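Local coordinates for uncharacterized protein 14 (Sulfolobus islandicus filamentous virus, PDB 2H36) that is of unknown function but is related to the AcrID1 anti-CRISPR proteins, and so possibly helps the virus evade CRISPR immunity of its archaeal host, at residues 36-50 and 94-108. Sequence-based numbering, arbitrary orientation.
Sequences SEFKIKFKDPLKVTE and KEDNKIYIYEVQGWR
At one flank of a curved antiparallel sheet, two short strands, 37-42 and 45-49, pair with the single long strand 98-108, F38 opposite G106, I40 opposite V104 and L46 opposite I101. The chain turns a corner at K43-D44, between hydrogen-bonded pairs such as I40 with V104, whose I40 N to V104 O bond is nearly straight (174°), and L46 with I101, where L46 N reaches I101 O at 2.9 Å. Y102 and E103 at this level form a classic beta bulge against T91.

P45 opens the second strand just after the corner. Having no N-H, it donates no backbone bond; instead its CB-CG-CD edge is turned to the face of Y102, with CB 3.6 Å from the centroid of the Y102 ring in a CH-pi contact. Just beyond, K47 runs its aliphatic chain beside Y100, K47 CG meeting Y100 CE2 at 3.7 Å, which leaves its ammonium past the phenol.

G106, with no side chain, lets the F38 ring lie over its backbone. With CG between backbone N and carbonyl carbon (chi1 71°), the ring folds back over its partner, and G106 N sits 3.6 Å above the ring plane, over its centre. The ring edge meets V104, F38 CE1 to V104 CG1 at 3.8 Å, while V104 CG2 touches the rim of F42. This apolar face, including V48 against I99, receives helix 19-30: L27 and L30 touch F38, and A20 touches V48.

The other face is mixed, carrying Y100 and W107 along with polar and charged residues. There E103 extends between K39 and K41, its OE2 4.3 Å from K39 NZ, too far for a salt bridge but probably attractive.

A salt bridge closes the far end of the contact: past T49, which N-caps helix 50-55 through E52 N, E50 OE2 uses its anti lone pair to bind K94 NZ at 2.7 Å.

The whole forms part of a curved antiparallel sheet in which the bulged strand 98-108 serves two shorter strands around a corner, with helix 19-30 on its apolar face.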
# COMPACT_ATOMS: atom_id res chain seq x y z
N SER A 36 10.41 -11.50 8.50
CA SER A 36 10.58 -10.73 9.74
C SER A 36 10.63 -9.24 9.47
O SER A 36 10.17 -8.44 10.29
CB SER A 36 11.80 -11.17 10.53
OG SER A 36 12.97 -10.94 9.77
N GLU A 37 11.13 -8.88 8.28
CA GLU A 37 11.17 -7.47 7.87
C GLU A 37 11.59 -7.26 6.42
O GLU A 37 12.47 -7.96 5.90
CB GLU A 37 12.13 -6.61 8.68
CG GLU A 37 13.60 -6.92 8.45
CD GLU A 37 14.50 -6.22 9.43
OE1 GLU A 37 14.28 -5.02 9.71
OE2 GLU A 37 15.44 -6.88 9.92
N PHE A 38 10.98 -6.27 5.79
CA PHE A 38 11.32 -5.92 4.43
C PHE A 38 11.39 -4.41 4.36
O PHE A 38 10.81 -3.73 5.21
CB PHE A 38 10.25 -6.43 3.45
CG PHE A 38 8.95 -5.68 3.55
CD1 PHE A 38 8.74 -4.53 2.79
CD2 PHE A 38 7.95 -6.10 4.41
CE1 PHE A 38 7.55 -3.81 2.90
CE2 PHE A 38 6.76 -5.40 4.53
CZ PHE A 38 6.56 -4.25 3.77
N LYS A 39 12.00 -3.91 3.28
CA LYS A 39 12.06 -2.47 3.04
C LYS A 39 12.12 -2.30 1.53
O LYS A 39 13.00 -2.86 0.88
CB LYS A 39 13.28 -1.79 3.63
CG LYS A 39 13.45 -0.34 3.25
CD LYS A 39 14.84 0.16 3.62
CE LYS A 39 14.99 1.65 3.30
NZ LYS A 39 16.39 2.16 3.53
N ILE A 40 11.22 -1.44 1.00
CA ILE A 40 11.22 -1.17 -0.44
C ILE A 40 11.36 0.33 -0.68
O ILE A 40 10.52 1.11 -0.21
CB ILE A 40 9.94 -1.54 -1.19
CG1 ILE A 40 9.57 -3.00 -0.93
CG2 ILE A 40 10.09 -1.27 -2.68
CD1 ILE A 40 8.12 -3.36 -1.36
N LYS A 41 12.40 0.72 -1.40
CA LYS A 41 12.62 2.14 -1.74
C LYS A 41 12.36 2.42 -3.21
O LYS A 41 12.81 1.68 -4.08
CB LYS A 41 14.04 2.55 -1.43
CG LYS A 41 14.27 3.23 -0.11
CD LYS A 41 15.40 4.23 -0.32
CE LYS A 41 16.28 4.43 0.89
NZ LYS A 41 17.63 4.86 0.41
N PHE A 42 11.64 3.51 -3.49
CA PHE A 42 11.29 3.86 -4.87
C PHE A 42 11.99 5.09 -5.43
O PHE A 42 11.80 6.19 -4.93
CB PHE A 42 9.78 4.11 -4.99
CG PHE A 42 8.93 2.90 -4.70
CD1 PHE A 42 8.38 2.71 -3.44
CD2 PHE A 42 8.67 1.96 -5.70
CE1 PHE A 42 7.58 1.59 -3.17
CE2 PHE A 42 7.87 0.85 -5.44
CZ PHE A 42 7.32 0.66 -4.16
N LYS A 43 12.78 4.88 -6.49
CA LYS A 43 13.52 5.96 -7.16
C LYS A 43 12.38 6.91 -7.56
O LYS A 43 12.26 8.02 -7.03
CB LYS A 43 14.32 5.39 -8.35
CG LYS A 43 15.27 6.37 -9.05
CD LYS A 43 16.01 5.70 -10.23
CE LYS A 43 17.14 4.76 -9.76
NZ LYS A 43 17.72 3.96 -10.88
N ASP A 44 11.48 6.36 -8.40
CA ASP A 44 10.33 7.11 -8.88
C ASP A 44 9.28 6.59 -7.90
O ASP A 44 9.22 5.38 -7.66
CB ASP A 44 10.02 6.84 -10.35
CG ASP A 44 11.25 6.98 -11.23
OD1 ASP A 44 11.84 8.08 -11.27
OD2 ASP A 44 11.62 5.97 -11.88
N PRO A 45 8.47 7.50 -7.32
CA PRO A 45 7.48 7.08 -6.33
C PRO A 45 6.31 6.35 -6.96
O PRO A 45 5.96 6.61 -8.11
CB PRO A 45 7.04 8.40 -5.69
CG PRO A 45 7.24 9.40 -6.76
CD PRO A 45 8.49 8.97 -7.48
N LEU A 46 5.71 5.42 -6.22
CA LEU A 46 4.62 4.63 -6.72
C LEU A 46 3.33 5.38 -6.52
O LEU A 46 2.83 5.46 -5.40
CB LEU A 46 4.54 3.30 -5.98
CG LEU A 46 3.55 2.34 -6.61
CD1 LEU A 46 4.27 1.51 -7.65
CD2 LEU A 46 2.93 1.45 -5.57
N LYS A 47 2.80 5.94 -7.62
CA LYS A 47 1.57 6.75 -7.63
C LYS A 47 0.38 5.87 -7.22
O LYS A 47 0.37 4.67 -7.48
CB LYS A 47 1.37 7.35 -9.02
CG LYS A 47 0.33 8.44 -9.14
CD LYS A 47 0.12 8.74 -10.62
CE LYS A 47 -0.61 10.05 -10.84
NZ LYS A 47 -0.31 10.65 -12.18
N VAL A 48 -0.55 6.49 -6.47
CA VAL A 48 -1.67 5.72 -5.97
C VAL A 48 -2.78 6.65 -5.52
O VAL A 48 -2.52 7.78 -5.13
CB VAL A 48 -1.05 4.86 -4.81
CG1 VAL A 48 -1.62 5.20 -3.42
CG2 VAL A 48 -1.16 3.39 -5.12
N THR A 49 -4.02 6.21 -5.61
CA THR A 49 -5.12 7.09 -5.24
C THR A 49 -5.38 6.90 -3.75
O THR A 49 -4.89 5.93 -3.17
CB THR A 49 -6.38 6.83 -6.08
OG1 THR A 49 -7.08 5.70 -5.57
CG2 THR A 49 -6.00 6.58 -7.51
N GLU A 50 -6.11 7.83 -3.14
CA GLU A 50 -6.40 7.77 -1.71
C GLU A 50 -7.06 6.44 -1.33
O GLU A 50 -6.66 5.79 -0.36
CB GLU A 50 -7.25 8.96 -1.26
CG GLU A 50 -6.50 10.29 -1.18
CD GLU A 50 -7.43 11.52 -1.20
OE1 GLU A 50 -8.34 11.61 -2.06
OE2 GLU A 50 -7.22 12.42 -0.35
N LYS A 94 2.12 13.74 -1.12
CA LYS A 94 0.75 13.66 -1.58
C LYS A 94 0.40 14.97 -2.26
O LYS A 94 0.50 16.03 -1.65
CB LYS A 94 -0.18 13.39 -0.40
CG LYS A 94 -1.66 13.51 -0.73
CD LYS A 94 -2.49 12.82 0.34
CE LYS A 94 -3.99 13.09 0.03
NZ LYS A 94 -4.77 12.05 0.81
N GLU A 95 0.01 14.89 -3.53
CA GLU A 95 -0.40 16.09 -4.23
C GLU A 95 -1.33 16.09 -5.45
O GLU A 95 -0.92 15.78 -6.58
CB GLU A 95 0.81 17.00 -4.57
CG GLU A 95 1.84 16.46 -5.58
CD GLU A 95 2.72 17.61 -6.11
OE1 GLU A 95 3.90 17.67 -5.69
OE2 GLU A 95 2.22 18.45 -6.92
N ASP A 96 -2.57 16.05 -5.32
CA ASP A 96 -3.24 16.03 -4.07
C ASP A 96 -4.31 15.07 -4.42
O ASP A 96 -4.65 14.90 -5.57
CB ASP A 96 -3.55 17.29 -3.30
CG ASP A 96 -3.71 17.03 -1.85
OD1 ASP A 96 -4.29 15.98 -1.52
OD2 ASP A 96 -3.24 17.85 -1.04
N ASN A 97 -4.65 14.29 -3.33
CA ASN A 97 -5.66 13.24 -3.62
C ASN A 97 -4.92 12.04 -4.27
O ASN A 97 -5.44 10.91 -4.26
CB ASN A 97 -7.11 13.52 -4.17
CG ASN A 97 -7.49 15.03 -4.23
OD1 ASN A 97 -6.92 15.89 -3.54
ND2 ASN A 97 -8.50 15.34 -5.06
N LYS A 98 -3.64 12.27 -4.68
CA LYS A 98 -2.89 11.17 -5.30
C LYS A 98 -1.68 11.04 -4.40
O LYS A 98 -0.99 12.01 -4.11
CB LYS A 98 -2.43 11.30 -6.77
CG LYS A 98 -3.18 12.26 -7.67
CD LYS A 98 -4.64 11.92 -7.85
CE LYS A 98 -5.40 13.23 -8.18
NZ LYS A 98 -6.88 13.04 -7.88
N ILE A 99 -1.43 9.82 -3.95
CA ILE A 99 -0.36 9.54 -3.00
C ILE A 99 0.86 8.96 -3.71
O ILE A 99 0.76 7.98 -4.44
CB ILE A 99 -0.88 8.60 -1.89
CG1 ILE A 99 -2.06 9.28 -1.19
CG2 ILE A 99 0.23 8.22 -0.92
CD1 ILE A 99 -2.67 8.48 -0.11
N TYR A 100 2.00 9.62 -3.50
CA TYR A 100 3.25 9.25 -4.15
C TYR A 100 4.16 8.64 -3.11
O TYR A 100 4.84 9.38 -2.38
CB TYR A 100 3.92 10.47 -4.79
CG TYR A 100 3.11 11.08 -5.91
CD1 TYR A 100 2.14 12.06 -5.64
CD2 TYR A 100 3.28 10.68 -7.24
CE1 TYR A 100 1.38 12.62 -6.65
CE2 TYR A 100 2.52 11.24 -8.27
CZ TYR A 100 1.57 12.21 -7.97
OH TYR A 100 0.79 12.78 -8.95
N ILE A 101 4.14 7.31 -3.03
CA ILE A 101 4.95 6.54 -2.08
C ILE A 101 6.41 6.50 -2.50
O ILE A 101 6.74 6.03 -3.59
CB ILE A 101 4.45 5.09 -1.96
CG1 ILE A 101 2.99 5.06 -1.51
CG2 ILE A 101 5.35 4.27 -1.02
CD1 ILE A 101 2.25 3.79 -1.86
N TYR A 102 7.28 6.97 -1.62
CA TYR A 102 8.71 6.86 -1.85
C TYR A 102 9.32 5.66 -1.13
O TYR A 102 10.36 5.15 -1.54
CB TYR A 102 9.41 8.14 -1.45
CG TYR A 102 9.20 9.26 -2.44
CD1 TYR A 102 8.07 10.08 -2.37
CD2 TYR A 102 10.14 9.50 -3.44
CE1 TYR A 102 7.87 11.11 -3.28
CE2 TYR A 102 9.95 10.53 -4.36
CZ TYR A 102 8.82 11.33 -4.27
OH TYR A 102 8.65 12.35 -5.18
N GLU A 103 8.65 5.18 -0.08
CA GLU A 103 9.21 4.10 0.72
C GLU A 103 8.32 3.27 1.66
O GLU A 103 7.58 3.82 2.49
CB GLU A 103 10.21 4.68 1.73
CG GLU A 103 10.96 3.64 2.54
CD GLU A 103 12.12 4.22 3.34
OE1 GLU A 103 12.75 5.21 2.90
OE2 GLU A 103 12.42 3.64 4.42
N VAL A 104 8.39 1.95 1.51
CA VAL A 104 7.59 1.07 2.36
C VAL A 104 8.52 0.20 3.19
O VAL A 104 9.55 -0.29 2.70
CB VAL A 104 6.63 0.14 1.58
CG1 VAL A 104 5.64 -0.52 2.55
CG2 VAL A 104 5.88 0.89 0.50
N GLN A 105 8.14 -0.01 4.44
CA GLN A 105 8.94 -0.73 5.37
C GLN A 105 8.00 -1.56 6.21
O GLN A 105 6.89 -1.12 6.52
CB GLN A 105 9.63 0.28 6.24
CG GLN A 105 10.86 -0.20 6.94
CD GLN A 105 11.73 0.96 7.30
OE1 GLN A 105 11.22 2.07 7.52
NE2 GLN A 105 13.03 0.74 7.34
N GLY A 106 8.43 -2.77 6.56
CA GLY A 106 7.66 -3.64 7.43
C GLY A 106 8.54 -4.28 8.48
O GLY A 106 9.72 -4.54 8.24
N TRP A 107 7.98 -4.51 9.66
CA TRP A 107 8.68 -5.23 10.73
C TRP A 107 7.70 -5.63 11.84
O TRP A 107 6.55 -5.16 11.86
CB TRP A 107 9.88 -4.42 11.27
CG TRP A 107 9.53 -3.15 12.01
CD1 TRP A 107 9.48 -2.99 13.36
CD2 TRP A 107 9.17 -1.88 11.43
NE1 TRP A 107 9.11 -1.70 13.67
CE2 TRP A 107 8.92 -1.00 12.51
CE3 TRP A 107 9.03 -1.41 10.11
CZ2 TRP A 107 8.52 0.33 12.31
CZ3 TRP A 107 8.64 -0.09 9.91
CH2 TRP A 107 8.39 0.77 11.01
N ARG A 108 8.15 -6.51 12.73
CA ARG A 108 7.36 -6.96 13.87
C ARG A 108 8.01 -6.60 15.21
O ARG A 108 9.23 -6.58 15.32
CB ARG A 108 7.10 -8.47 13.78
CG ARG A 108 6.44 -8.91 12.50
CD ARG A 108 6.32 -10.42 12.41
NE ARG A 108 6.05 -10.87 11.05
CZ ARG A 108 4.84 -11.13 10.57
NH1 ARG A 108 3.77 -10.99 11.34
NH2 ARG A 108 4.67 -11.53 9.31